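PDB 2QCV: 5-dehydro-2-deoxygluconokinase from Bacillus halodurans C-125, which probably catalyses the ATP-dependent phosphorylation of 5-dehydro-2-deoxy-D-gluconate to 6-phospho-5-dehydro-2-deoxy-D-gluconate, a step of myo-inositol degradation. Local coordinates for residues 41-46 with 50-55; 93-98 with 123-128; 102-107 with 112-117; 236-241 with 273-278. One frame throughout, in Å; residues are numbered along the deposited sequence. Where two conformers were deposited one is given.

From the N terminus, contact 1 comes first. It closes a very short loop, where strand 38-44 of the small sheet turns into helix 46-56. Contact 2 then closes a wider loop of 24 residues, joining the chain after strand 90-92 to the chain after strand 111-117. Contact 3 is nested inside that loop. It is the hairpin at one side of the small four-stranded sheet, which contact 1 also reaches. Contact 4 follows in series and packs helix 271-284 on strand 236-240 of the large sheet. No two contacts cross along the chain. Contacts 1 and 4 touch in space, where S46 OG lies 2.6 Å from D273 OD1, a probable hydrogen bond.

Contact 1: residues 41-46 with 50-55; sequences KYVGGS and IVIGSS
With CG1 anti to the carbonyl carbon and chi2 extended at 166°, I52 carries CD1 to V43, whose CG1 is anti to the backbone N (chi1 175°). I52 CD1 lies 3.7 Å from V43 CG1. F75 and Y79 of helix 71-82 pack on V43, and Y79 also touches I52.

The second join is a backbone bond of the first helical turn: I50 N donates to S46 O at 3.0 Å. I50 CG1 sits 3.2 Å from S46 O. One turn on, I50 O is gripped twice, by S54 N at 2.9 Å and by S54 OG at 2.8 Å, from opposite faces of its plane. S46 OG lies beside I50 CD1 at 3.9 Å and has its hydrogen bond with D273 of helix 271-284. G45 is the N-cap residue. Its positive phi (103°) would jam a side chain against the preceding carbonyl.

This glycine-rich turn from strand into helix, GGSPAN in sequence, matches the N-terminal signature of PfkB kinases, which lines the sugar pocket in relatives. A triethylene glycol, probably from crystallisation, lies near S46 and may mark such a pocket.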
loop_
_atom_site.group_PDB
_atom_site.type_symbol
_atom_site.label_atom_id
_atom_site.label_comp_id
_atom_site.label_asym_id
_atom_site.label_seq_id
_atom_site.Cartn_x
_atom_site.Cartn_y
_atom_site.Cartn_z
ATOM N N LYS A 41 -18.244 9.837 23.865
ATOM C CA LYS A 41 -17.192 8.835 23.703
ATOM C C LYS A 41 -17.419 7.611 24.590
ATOM O O LYS A 41 -17.516 7.722 25.820
ATOM C CB LYS A 41 -15.855 9.454 24.081
ATOM C CG LYS A 41 -14.651 8.629 23.780
ATOM C CD LYS A 41 -13.379 9.296 24.226
ATOM C CE LYS A 41 -13.246 9.280 25.738
ATOM N NZ LYS A 41 -11.998 9.921 26.204
ATOM N N TYR A 42 -17.463 6.444 23.950
ATOM C CA TYR A 42 -17.596 5.165 24.637
ATOM C C TYR A 42 -16.582 4.172 24.068
ATOM O O TYR A 42 -16.068 4.346 22.955
ATOM C CB TYR A 42 -18.993 4.601 24.438
ATOM C CG TYR A 42 -20.052 5.391 25.099
ATOM C CD1 TYR A 42 -20.326 5.221 26.445
ATOM C CD2 TYR A 42 -20.792 6.306 24.395
ATOM C CE1 TYR A 42 -21.301 5.954 27.060
ATOM C CE2 TYR A 42 -21.764 7.045 25.003
ATOM C CZ TYR A 42 -22.009 6.876 26.328
ATOM O OH TYR A 42 -23.002 7.609 26.920
ATOM N N VAL A 43 -16.297 3.112 24.823
ATOM C CA VAL A 43 -15.567 1.988 24.244
ATOM C C VAL A 43 -16.592 1.238 23.378
ATOM O O VAL A 43 -17.754 1.012 23.795
ATOM C CB VAL A 43 -14.995 1.012 25.307
ATOM C CG1 VAL A 43 -14.353 -0.223 24.622
ATOM C CG2 VAL A 43 -14.009 1.731 26.247
ATOM N N GLY A 44 -16.167 0.814 22.207
ATOM C CA GLY A 44 -17.005 -0.065 21.360
ATOM C C GLY A 44 -16.201 -1.189 20.759
ATOM O O GLY A 44 -15.068 -1.441 21.178
ATOM N N GLY A 45 -16.801 -1.879 19.790
ATOM C CA GLY A 45 -16.185 -3.054 19.206
ATOM C C GLY A 45 -16.904 -4.226 19.810
ATOM O O GLY A 45 -17.067 -4.307 21.036
ATOM N N SER A 46 -17.330 -5.159 18.959
ATOM C CA SER A 46 -18.120 -6.316 19.448
ATOM C C SER A 46 -17.508 -7.119 20.617
ATOM O O SER A 46 -18.167 -7.246 21.645
ATOM C CB SER A 46 -18.508 -7.224 18.289
ATOM O OG SER A 46 -19.045 -8.421 18.794
ATOM N N ILE A 50 -18.835 -7.181 24.539
ATOM C CA ILE A 50 -19.256 -8.448 25.147
ATOM C C ILE A 50 -18.552 -8.599 26.511
ATOM O O ILE A 50 -19.193 -8.953 27.501
ATOM C CB ILE A 50 -18.994 -9.669 24.229
ATOM C CG1 ILE A 50 -19.922 -9.602 23.017
ATOM C CG2 ILE A 50 -19.231 -11.022 24.990
ATOM C CD1 ILE A 50 -19.617 -10.664 21.932
ATOM N N VAL A 51 -17.260 -8.316 26.581
ATOM C CA VAL A 51 -16.570 -8.434 27.885
ATOM C C VAL A 51 -16.978 -7.361 28.897
ATOM O O VAL A 51 -17.062 -7.657 30.075
ATOM C CB VAL A 51 -15.030 -8.574 27.837
ATOM C CG1 VAL A 51 -14.643 -9.873 27.058
ATOM C CG2 VAL A 51 -14.329 -7.315 27.309
ATOM N N ILE A 52 -17.243 -6.146 28.451
ATOM C CA ILE A 52 -17.733 -5.096 29.346
ATOM C C ILE A 52 -19.130 -5.459 29.871
ATOM O O ILE A 52 -19.440 -5.341 31.078
ATOM C CB ILE A 52 -17.774 -3.741 28.635
ATOM C CG1 ILE A 52 -16.351 -3.243 28.275
ATOM C CG2 ILE A 52 -18.469 -2.666 29.544
ATOM C CD1 ILE A 52 -16.305 -2.035 27.254
ATOM N N GLY A 53 -19.997 -5.933 28.981
ATOM C CA GLY A 53 -21.304 -6.397 29.411
ATOM C C GLY A 53 -21.223 -7.573 30.383
ATOM O O GLY A 53 -21.972 -7.668 31.358
ATOM N N SER A 54 -20.340 -8.516 30.102
ATOM C CA SER A 54 -20.136 -9.654 30.963
ATOM C C SER A 54 -19.682 -9.244 32.360
ATOM O O SER A 54 -20.152 -9.815 33.355
ATOM C CB SER A 54 -19.094 -10.619 30.360
ATOM O OG SER A 54 -19.591 -11.175 29.145
ATOM N N SER A 55 -18.779 -8.269 32.436
ATOM C CA SER A 55 -18.258 -7.820 33.735
ATOM C C SER A 55 -19.377 -7.182 34.532
ATOM O O SER A 55 -19.468 -7.383 35.724
ATOM C CB SER A 55 -17.108 -6.821 33.578
ATOM O OG SER A 55 -16.434 -6.681 34.818
#

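Contact 2: residues 93-98 with 123-128; sequences DQEGHK and DLYLSP
H97 and Y125 stack face to face almost without tilt. Their planes differ by only 5° and their centroids are 3.7 Å apart. H97 CE1 lies over the middle of the tyrosine ring, and H97 NE2 is 3.5 Å from Y125 CE2. The carbonyl E95 O sits over the other face of the imidazole.

With CG anti to the backbone N (chi1 179°), D93 brings its carboxylate to the histidine and fixes its rotation. H97 ND1 donates to D93 OD2 at 2.7 Å, on the syn side, tilted from the carboxylate plane but in that of the imidazole. D93 OD1 takes two backbone donors from opposite faces of the carboxylate, E95 N at 2.9 Å and H97 N at 3.0 Å. The bond from E95 N makes an Asx turn. The carboxylate probably polarises the ring. A water lies 2.7 Å from H97 NE2 and gives a weak bond to Y125 OH, whose stronger partner is D120.

The contact joins two loops at the margin of the large sheet. D93 bonds through its backbone to I67, at the end of strand 61-67. K66 of that strand reaches Y125 O. L126 touches I64 of the same strand and A157 of helix 154-167.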
loop_
_atom_site.group_PDB
_atom_site.type_symbol
_atom_site.label_atom_id
_atom_site.label_comp_id
_atom_site.label_asym_id
_atom_site.label_seq_id
_atom_site.Cartn_x
_atom_site.Cartn_y
_atom_site.Cartn_z
ATOM N N ASP A 93 0.137 -0.819 20.205
ATOM C CA ASP A 93 0.695 -0.746 18.864
ATOM C C ASP A 93 1.852 0.240 18.863
ATOM O O ASP A 93 1.739 1.323 19.418
ATOM C CB ASP A 93 -0.376 -0.273 17.895
ATOM C CG ASP A 93 0.120 -0.146 16.465
ATOM O OD1 ASP A 93 0.646 0.922 16.081
ATOM O OD2 ASP A 93 -0.049 -1.113 15.692
ATOM N N GLN A 94 2.958 -0.154 18.254
ATOM C CA GLN A 94 4.160 0.687 18.223
ATOM C C GLN A 94 4.488 1.171 16.809
ATOM O O GLN A 94 5.627 1.591 16.575
ATOM C CB GLN A 94 5.380 -0.067 18.799
ATOM C CG GLN A 94 5.238 -0.588 20.242
ATOM C CD GLN A 94 5.065 0.520 21.281
ATOM O OE1 GLN A 94 5.597 1.620 21.142
ATOM N NE2 GLN A 94 4.315 0.223 22.332
ATOM N N GLU A 95 3.516 1.133 15.894
ATOM C CA GLU A 95 3.720 1.461 14.500
ATOM C C GLU A 95 2.830 2.640 14.050
ATOM O O GLU A 95 2.674 2.871 12.854
ATOM C CB GLU A 95 3.464 0.266 13.559
ATOM C CG GLU A 95 4.165 -1.083 13.801
ATOM C CD GLU A 95 3.608 -2.212 12.835
ATOM O OE1 GLU A 95 3.900 -2.133 11.620
ATOM O OE2 GLU A 95 2.856 -3.163 13.268
ATOM N N GLY A 96 2.255 3.386 14.992
ATOM C CA GLY A 96 1.496 4.587 14.646
ATOM C C GLY A 96 0.069 4.334 14.191
ATOM O O GLY A 96 -0.599 5.223 13.712
ATOM N N HIS A 97 -0.424 3.118 14.339
ATOM C CA HIS A 97 -1.807 2.831 13.936
ATOM C C HIS A 97 -2.839 3.431 14.886
ATOM O O HIS A 97 -2.650 3.448 16.088
ATOM C CB HIS A 97 -2.041 1.331 13.801
ATOM C CG HIS A 97 -1.153 0.685 12.785
ATOM N ND1 HIS A 97 -0.261 -0.314 13.110
ATOM C CD2 HIS A 97 -0.995 0.921 11.457
ATOM C CE1 HIS A 97 0.384 -0.687 12.020
ATOM N NE2 HIS A 97 -0.033 0.052 11.007
ATOM N N LYS A 98 -3.922 3.934 14.311
ATOM C CA LYS A 98 -5.008 4.593 15.034
ATOM C C LYS A 98 -6.081 3.610 15.465
ATOM O O LYS A 98 -6.247 2.547 14.867
ATOM C CB LYS A 98 -5.670 5.639 14.119
ATOM C CG LYS A 98 -4.736 6.657 13.553
ATOM C CD LYS A 98 -4.225 7.600 14.591
ATOM C CE LYS A 98 -3.184 8.535 13.955
ATOM N NZ LYS A 98 -2.740 9.515 14.912
ATOM N N ASP A 123 -6.407 -2.455 15.956
ATOM C CA ASP A 123 -6.884 -3.791 16.367
ATOM C C ASP A 123 -6.594 -4.889 15.345
ATOM O O ASP A 123 -6.519 -6.054 15.712
ATOM C CB ASP A 123 -8.330 -3.786 16.781
ATOM C CG ASP A 123 -9.286 -3.473 15.632
ATOM O OD1 ASP A 123 -9.556 -4.368 14.822
ATOM O OD2 ASP A 123 -9.835 -2.364 15.618
ATOM N N LEU A 124 -6.418 -4.491 14.091
ATOM C CA LEU A 124 -6.165 -5.430 13.007
ATOM C C LEU A 124 -4.709 -5.864 12.947
ATOM O O LEU A 124 -4.410 -6.818 12.251
ATOM C CB LEU A 124 -6.595 -4.828 11.661
ATOM C CG LEU A 124 -8.104 -4.562 11.498
ATOM C CD1 LEU A 124 -8.361 -3.844 10.135
ATOM C CD2 LEU A 124 -8.875 -5.837 11.631
ATOM N N TYR A 125 -3.825 -5.199 13.697
ATOM C CA TYR A 125 -2.413 -5.549 13.761
ATOM C C TYR A 125 -2.038 -6.464 14.926
ATOM O O TYR A 125 -0.871 -6.714 15.137
ATOM C CB TYR A 125 -1.567 -4.264 13.761
ATOM C CG TYR A 125 -1.597 -3.669 12.388
ATOM C CD1 TYR A 125 -0.727 -4.148 11.420
ATOM C CD2 TYR A 125 -2.566 -2.739 12.013
ATOM C CE1 TYR A 125 -0.764 -3.693 10.146
ATOM C CE2 TYR A 125 -2.608 -2.244 10.701
ATOM C CZ TYR A 125 -1.705 -2.738 9.779
ATOM O OH TYR A 125 -1.686 -2.295 8.484
ATOM N N LEU A 126 -3.019 -6.940 15.683
ATOM C CA LEU A 126 -2.777 -8.005 16.643
ATOM C C LEU A 126 -2.198 -9.178 15.852
ATOM O O LEU A 126 -2.697 -9.521 14.769
ATOM C CB LEU A 126 -4.085 -8.437 17.343
ATOM C CG LEU A 126 -4.009 -9.563 18.366
ATOM C CD1 LEU A 126 -3.252 -9.069 19.638
ATOM C CD2 LEU A 126 -5.448 -10.123 18.663
ATOM N N SER A 127 -1.128 -9.735 16.359
ATOM C CA SER A 127 -0.360 -10.724 15.630
ATOM C C SER A 127 -0.263 -12.010 16.446
ATOM O O SER A 127 -0.421 -11.987 17.666
ATOM C CB SER A 127 1.030 -10.172 15.312
ATOM O OG SER A 127 1.817 -10.184 16.492
ATOM N N PRO A 128 0.013 -13.146 15.780
ATOM C CA PRO A 128 0.187 -14.412 16.536
ATOM C C PRO A 128 1.181 -14.363 17.704
ATOM O O PRO A 128 0.913 -14.951 18.758
ATOM C CB PRO A 128 0.671 -15.370 15.456
ATOM C CG PRO A 128 0.069 -14.879 14.196
ATOM C CD PRO A 128 0.108 -13.358 14.309
HETATM O O HOH W 1 0.875 -0.180 8.446
#

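Contact 3: residues 102-107 with 112-117; sequences AFTEIK and CSILMY
The rings of F103 and Y117 meet at a slant, their planes 57° apart, with F103 CE1 3.7 Å from Y117 CE1. With F103 CG anti to the carbonyl carbon (chi1 -67°), L115 O lies at the edge of the phenylalanine ring and in its plane. F103 also has edge-to-face partners in F39 and in H72 of the second subunit. Y117 OH bonds to T99 O of that subunit.

Replacing F103 by alanine is likely to leave Y117, and H72 of the second subunit, without their aromatic neighbour and open a gap at the interface.

The two strands form an antiparallel hairpin. F103 and L115 are a hydrogen-bonded pair, with F103 N to L115 O at 2.9 Å and L115 N to F103 O at 2.8 Å. E105 and S113 are the next such pair. The bond from E105 N to S113 O is nearly straight (176°).

On the side of F103, L115, E105 and S113, a water links E105 OE1, at 2.6 Å, with S113 OG. E105 OE2 bonds to M33 N and to Q71 of the second subunit. On the other side, A102 CB touches I114 CG2 at 3.5 Å and the selenium of selenomethionine M116. I106 CG2 meets C112 SG at 3.8 Å. F269 packs on T104, C112 and I114.

The two sides differ in chemistry, consistent with the lid sheet that pairs subunits in dimeric PfkB relatives. One side carries aromatic and carboxylate groups to the partner subunit. The other is mostly apolar. The buried carboxylate of E105 is satisfied by donors from both chains.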
loop_
_atom_site.group_PDB
_atom_site.type_symbol
_atom_site.label_atom_id
_atom_site.label_comp_id
_atom_site.label_asym_id
_atom_site.label_seq_id
_atom_site.Cartn_x
_atom_site.Cartn_y
_atom_site.Cartn_z
ATOM N N ALA A 102 -16.304 4.518 15.404
ATOM C CA ALA A 102 -17.658 4.349 14.884
ATOM C C ALA A 102 -18.466 5.581 15.276
ATOM O O ALA A 102 -18.730 5.779 16.445
ATOM C CB ALA A 102 -18.277 3.070 15.458
ATOM N N PHE A 103 -18.848 6.408 14.306
ATOM C CA PHE A 103 -19.783 7.502 14.563
ATOM C C PHE A 103 -21.182 6.989 14.303
ATOM O O PHE A 103 -21.454 6.418 13.233
ATOM C CB PHE A 103 -19.539 8.672 13.622
ATOM C CG PHE A 103 -18.241 9.382 13.837
ATOM C CD1 PHE A 103 -17.064 8.891 13.279
ATOM C CD2 PHE A 103 -18.210 10.578 14.552
ATOM C CE1 PHE A 103 -15.865 9.574 13.483
ATOM C CE2 PHE A 103 -17.020 11.269 14.727
ATOM C CZ PHE A 103 -15.867 10.767 14.225
ATOM N N THR A 104 -22.084 7.199 15.244
ATOM C CA THR A 104 -23.417 6.583 15.097
ATOM C C THR A 104 -24.406 7.618 14.639
ATOM O O THR A 104 -24.363 8.771 15.082
ATOM C CB THR A 104 -23.904 5.962 16.408
ATOM O OG1 THR A 104 -24.007 7.008 17.381
ATOM C CG2 THR A 104 -22.940 4.887 16.862
ATOM N N GLU A 105 -25.230 7.230 13.664
ATOM C CA GLU A 105 -26.325 8.060 13.197
ATOM C C GLU A 105 -27.603 7.359 13.601
ATOM O O GLU A 105 -27.743 6.163 13.351
ATOM C CB GLU A 105 -26.319 8.184 11.675
ATOM C CG GLU A 105 -27.484 8.989 11.155
ATOM C CD GLU A 105 -27.439 9.158 9.660
ATOM O OE1 GLU A 105 -27.845 8.207 8.951
ATOM O OE2 GLU A 105 -26.961 10.222 9.204
ATOM N N ILE A 106 -28.512 8.112 14.211
ATOM C CA ILE A 106 -29.852 7.645 14.565
ATOM C C ILE A 106 -30.861 8.568 13.888
ATOM O O ILE A 106 -31.190 9.642 14.397
ATOM C CB ILE A 106 -30.053 7.651 16.105
ATOM C CG1 ILE A 106 -28.895 6.907 16.794
ATOM C CG2 ILE A 106 -31.365 6.957 16.503
ATOM C CD1 ILE A 106 -28.742 7.259 18.246
ATOM N N LYS A 107 -31.325 8.177 12.709
ATOM C CA LYS A 107 -32.288 9.004 12.008
ATOM C C LYS A 107 -33.662 8.901 12.688
ATOM O O LYS A 107 -34.413 9.888 12.756
ATOM C CB LYS A 107 -32.378 8.576 10.555
ATOM C CG LYS A 107 -31.328 9.233 9.668
ATOM C CD LYS A 107 -31.399 8.649 8.253
ATOM C CE LYS A 107 -30.909 9.645 7.229
ATOM N NZ LYS A 107 -30.711 8.978 5.916
ATOM N N CYS A 112 -30.783 3.374 11.972
ATOM C CA CYS A 112 -29.499 3.626 12.644
ATOM C C CYS A 112 -28.365 3.055 11.801
ATOM O O CYS A 112 -28.520 1.988 11.204
ATOM C CB CYS A 112 -29.470 2.944 14.021
ATOM S SG CYS A 112 -30.782 3.386 15.196
ATOM N N SER A 113 -27.217 3.725 11.780
ATOM C CA SER A 113 -26.077 3.279 10.974
ATOM C C SER A 113 -24.800 3.890 11.542
ATOM O O SER A 113 -24.861 4.800 12.369
ATOM C CB SER A 113 -26.249 3.711 9.525
ATOM O OG SER A 113 -26.346 5.114 9.425
ATOM N N ILE A 114 -23.662 3.390 11.083
ATOM C CA ILE A 114 -22.380 3.810 11.604
ATOM C C ILE A 114 -21.540 4.323 10.429
ATOM O O ILE A 114 -21.503 3.692 9.350
ATOM C CB ILE A 114 -21.682 2.644 12.359
ATOM C CG1 ILE A 114 -22.294 2.469 13.750
ATOM C CG2 ILE A 114 -20.187 2.848 12.485
ATOM C CD1 ILE A 114 -21.943 1.138 14.415
ATOM N N LEU A 115 -20.891 5.468 10.629
ATOM C CA LEU A 115 -19.821 5.912 9.741
ATOM C C LEU A 115 -18.534 5.396 10.401
ATOM O O LEU A 115 -18.190 5.824 11.509
ATOM C CB LEU A 115 -19.860 7.451 9.618
ATOM C CG LEU A 115 -18.783 8.143 8.768
ATOM C CD1 LEU A 115 -18.592 7.426 7.431
ATOM C CD2 LEU A 115 -19.138 9.575 8.570
HETATM N N MSE A 116 -17.872 4.431 9.771
HETATM C CA MSE A 116 -16.742 3.742 10.366
HETATM C C MSE A 116 -15.397 4.181 9.819
HETATM O O MSE A 116 -15.230 4.365 8.615
HETATM C CB MSE A 116 -16.892 2.227 10.148
HETATM C CG MSE A 116 -15.869 1.387 10.879
HETATM SE SE MSE A 116 -16.366 1.085 12.787
HETATM C CE MSE A 116 -14.574 0.511 13.517
ATOM N N TYR A 117 -14.442 4.378 10.720
ATOM C CA TYR A 117 -13.034 4.564 10.374
ATOM C C TYR A 117 -12.368 3.220 10.723
ATOM O O TYR A 117 -12.228 2.896 11.892
ATOM C CB TYR A 117 -12.449 5.713 11.195
ATOM C CG TYR A 117 -12.852 7.061 10.626
ATOM C CD1 TYR A 117 -14.179 7.491 10.657
ATOM C CD2 TYR A 117 -11.907 7.879 10.032
ATOM C CE1 TYR A 117 -14.535 8.718 10.118
ATOM C CE2 TYR A 117 -12.251 9.110 9.486
ATOM C CZ TYR A 117 -13.566 9.517 9.535
ATOM O OH TYR A 117 -13.893 10.729 8.975
HETATM O O HOH W 2 -28.797 5.890 9.602
#

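Contact 4: residues 236-241 with 273-278; sequences LIVIKH and DSYASA
K240 and Y275 make the main contact, and it is CH-pi. K240 CD sits over the centre of the tyrosine ring, 3.8 Å from its centroid and 9° off the normal. The lysine chain bends at chi3 (-79°) as it passes over the ring, and the two side chains run in opposite directions. A charge term adds little: K240 NZ is 5.2 Å from the Y275 centroid, long for a cation-pi attraction. NZ also has a weak, long ion pair with E175.

The apolar part is small. V238 CG1 lies 4.3 Å from Y275 CE1, approaching the ring obliquely. A packing touch of 3.8 Å joins V238 CG1 to Y275 OH.

The polar bonds lead outward. Y275 OH bonds to S246 of the next strand. A leucine in place of Y275 would probably leave the S246 hydroxyl without this mate and take the flat face from under K240. Within the helix, S277 N donates to D273 O at 3.0 Å. D273 belongs to the GAGD sequence of PfkB kinases. Its carboxylate bonds to N49 and to a triethylene glycol, probably from crystallisation; one also lies near K240.

Strand 236-240 runs in the large sheet between strands 202-206 and 246-250. V238 and K240 face helix 271-284. I239 points to the other side, onto helices 207-213 and 222-229. L293 and S297 of helix 289-305 also touch Y275.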
loop_
_atom_site.group_PDB
_atom_site.type_symbol
_atom_site.label_atom_id
_atom_site.label_comp_id
_atom_site.label_asym_id
_atom_site.label_seq_id
_atom_site.Cartn_x
_atom_site.Cartn_y
_atom_site.Cartn_z
ATOM N N LEU A 236 -23.235 -26.699 20.081
ATOM C CA LEU A 236 -24.326 -25.752 20.308
ATOM C C LEU A 236 -24.309 -24.672 19.271
ATOM O O LEU A 236 -23.282 -24.015 19.083
ATOM C CB LEU A 236 -24.225 -25.100 21.698
ATOM C CG LEU A 236 -25.304 -24.073 22.103
ATOM C CD1 LEU A 236 -26.771 -24.666 22.163
ATOM C CD2 LEU A 236 -24.920 -23.456 23.423
ATOM N N ILE A 237 -25.443 -24.473 18.599
ATOM C CA ILE A 237 -25.537 -23.461 17.562
ATOM C C ILE A 237 -26.750 -22.616 17.870
ATOM O O ILE A 237 -27.861 -23.149 18.081
ATOM C CB ILE A 237 -25.673 -24.126 16.150
ATOM C CG1 ILE A 237 -24.469 -25.024 15.863
ATOM C CG2 ILE A 237 -25.924 -23.092 15.038
ATOM C CD1 ILE A 237 -24.614 -25.958 14.674
ATOM N N VAL A 238 -26.535 -21.311 17.961
ATOM C CA VAL A 238 -27.619 -20.364 18.259
ATOM C C VAL A 238 -27.876 -19.464 17.058
ATOM O O VAL A 238 -26.982 -18.757 16.602
ATOM C CB VAL A 238 -27.294 -19.528 19.506
ATOM C CG1 VAL A 238 -28.423 -18.529 19.767
ATOM C CG2 VAL A 238 -27.013 -20.467 20.758
ATOM N N ILE A 239 -29.078 -19.524 16.499
ATOM C CA ILE A 239 -29.395 -18.790 15.279
ATOM C C ILE A 239 -30.507 -17.787 15.622
ATOM O O ILE A 239 -31.587 -18.187 16.064
ATOM C CB ILE A 239 -29.848 -19.731 14.096
ATOM C CG1 ILE A 239 -28.841 -20.905 13.901
ATOM C CG2 ILE A 239 -30.090 -18.917 12.783
ATOM C CD1 ILE A 239 -29.129 -21.865 12.740
ATOM N N LYS A 240 -30.214 -16.499 15.455
ATOM C CA LYS A 240 -31.129 -15.412 15.845
ATOM C C LYS A 240 -31.875 -14.848 14.651
ATOM O O LYS A 240 -31.305 -14.633 13.560
ATOM C CB LYS A 240 -30.347 -14.300 16.514
ATOM C CG LYS A 240 -29.466 -14.804 17.676
ATOM C CD LYS A 240 -28.611 -13.689 18.192
ATOM C CE LYS A 240 -27.405 -13.412 17.340
ATOM N NZ LYS A 240 -26.784 -12.079 17.703
ATOM N N HIS A 241 -33.160 -14.612 14.857
ATOM C CA HIS A 241 -34.053 -14.141 13.803
ATOM C C HIS A 241 -34.811 -12.859 14.202
ATOM O O HIS A 241 -35.959 -12.627 13.778
ATOM C CB HIS A 241 -35.046 -15.225 13.438
ATOM C CG HIS A 241 -34.434 -16.497 12.916
ATOM N ND1 HIS A 241 -34.485 -16.837 11.583
ATOM C CD2 HIS A 241 -33.773 -17.505 13.535
ATOM C CE1 HIS A 241 -33.898 -18.007 11.405
ATOM N NE2 HIS A 241 -33.471 -18.446 12.575
ATOM N N ASP A 273 -24.261 -7.795 21.070
ATOM C CA ASP A 273 -23.206 -7.997 22.070
ATOM C C ASP A 273 -23.793 -8.183 23.462
ATOM O O ASP A 273 -23.264 -8.954 24.278
ATOM C CB ASP A 273 -22.259 -6.817 22.025
ATOM C CG ASP A 273 -21.579 -6.679 20.686
ATOM O OD1 ASP A 273 -21.267 -7.712 20.022
ATOM O OD2 ASP A 273 -21.279 -5.525 20.319
ATOM N N SER A 274 -24.889 -7.466 23.724
ATOM C CA SER A 274 -25.700 -7.655 24.931
ATOM C C SER A 274 -26.324 -9.056 24.948
ATOM O O SER A 274 -26.310 -9.740 25.992
ATOM C CB SER A 274 -26.793 -6.587 25.039
ATOM O OG SER A 274 -26.312 -5.469 25.759
ATOM N N TYR A 275 -26.826 -9.495 23.793
ATOM C CA TYR A 275 -27.360 -10.843 23.671
ATOM C C TYR A 275 -26.308 -11.902 24.047
ATOM O O TYR A 275 -26.572 -12.773 24.861
ATOM C CB TYR A 275 -27.945 -11.056 22.271
ATOM C CG TYR A 275 -28.648 -12.376 22.098
ATOM C CD1 TYR A 275 -27.925 -13.564 22.032
ATOM C CD2 TYR A 275 -30.044 -12.445 22.005
ATOM C CE1 TYR A 275 -28.573 -14.796 21.886
ATOM C CE2 TYR A 275 -30.691 -13.664 21.839
ATOM C CZ TYR A 275 -29.962 -14.824 21.781
ATOM O OH TYR A 275 -30.602 -16.023 21.617
ATOM N N ALA A 276 -25.102 -11.784 23.495
ATOM C CA ALA A 276 -24.057 -12.787 23.691
ATOM C C ALA A 276 -23.600 -12.797 25.133
ATOM O O ALA A 276 -23.436 -13.871 25.706
ATOM C CB ALA A 276 -22.865 -12.526 22.767
ATOM N N SER A 277 -23.370 -11.623 25.709
ATOM C CA SER A 277 -22.874 -11.560 27.100
ATOM C C SER A 277 -23.887 -12.173 28.074
ATOM O O SER A 277 -23.529 -12.991 28.908
ATOM C CB SER A 277 -22.497 -10.126 27.491
ATOM O OG SER A 277 -23.486 -9.188 27.215
ATOM N N ALA A 278 -25.165 -11.812 27.930
ATOM C CA ALA A 278 -26.207 -12.319 28.842
ATOM C C ALA A 278 -26.515 -13.804 28.589
ATOM O O ALA A 278 -26.779 -14.557 29.530
ATOM C CB ALA A 278 -27.488 -11.461 28.764
#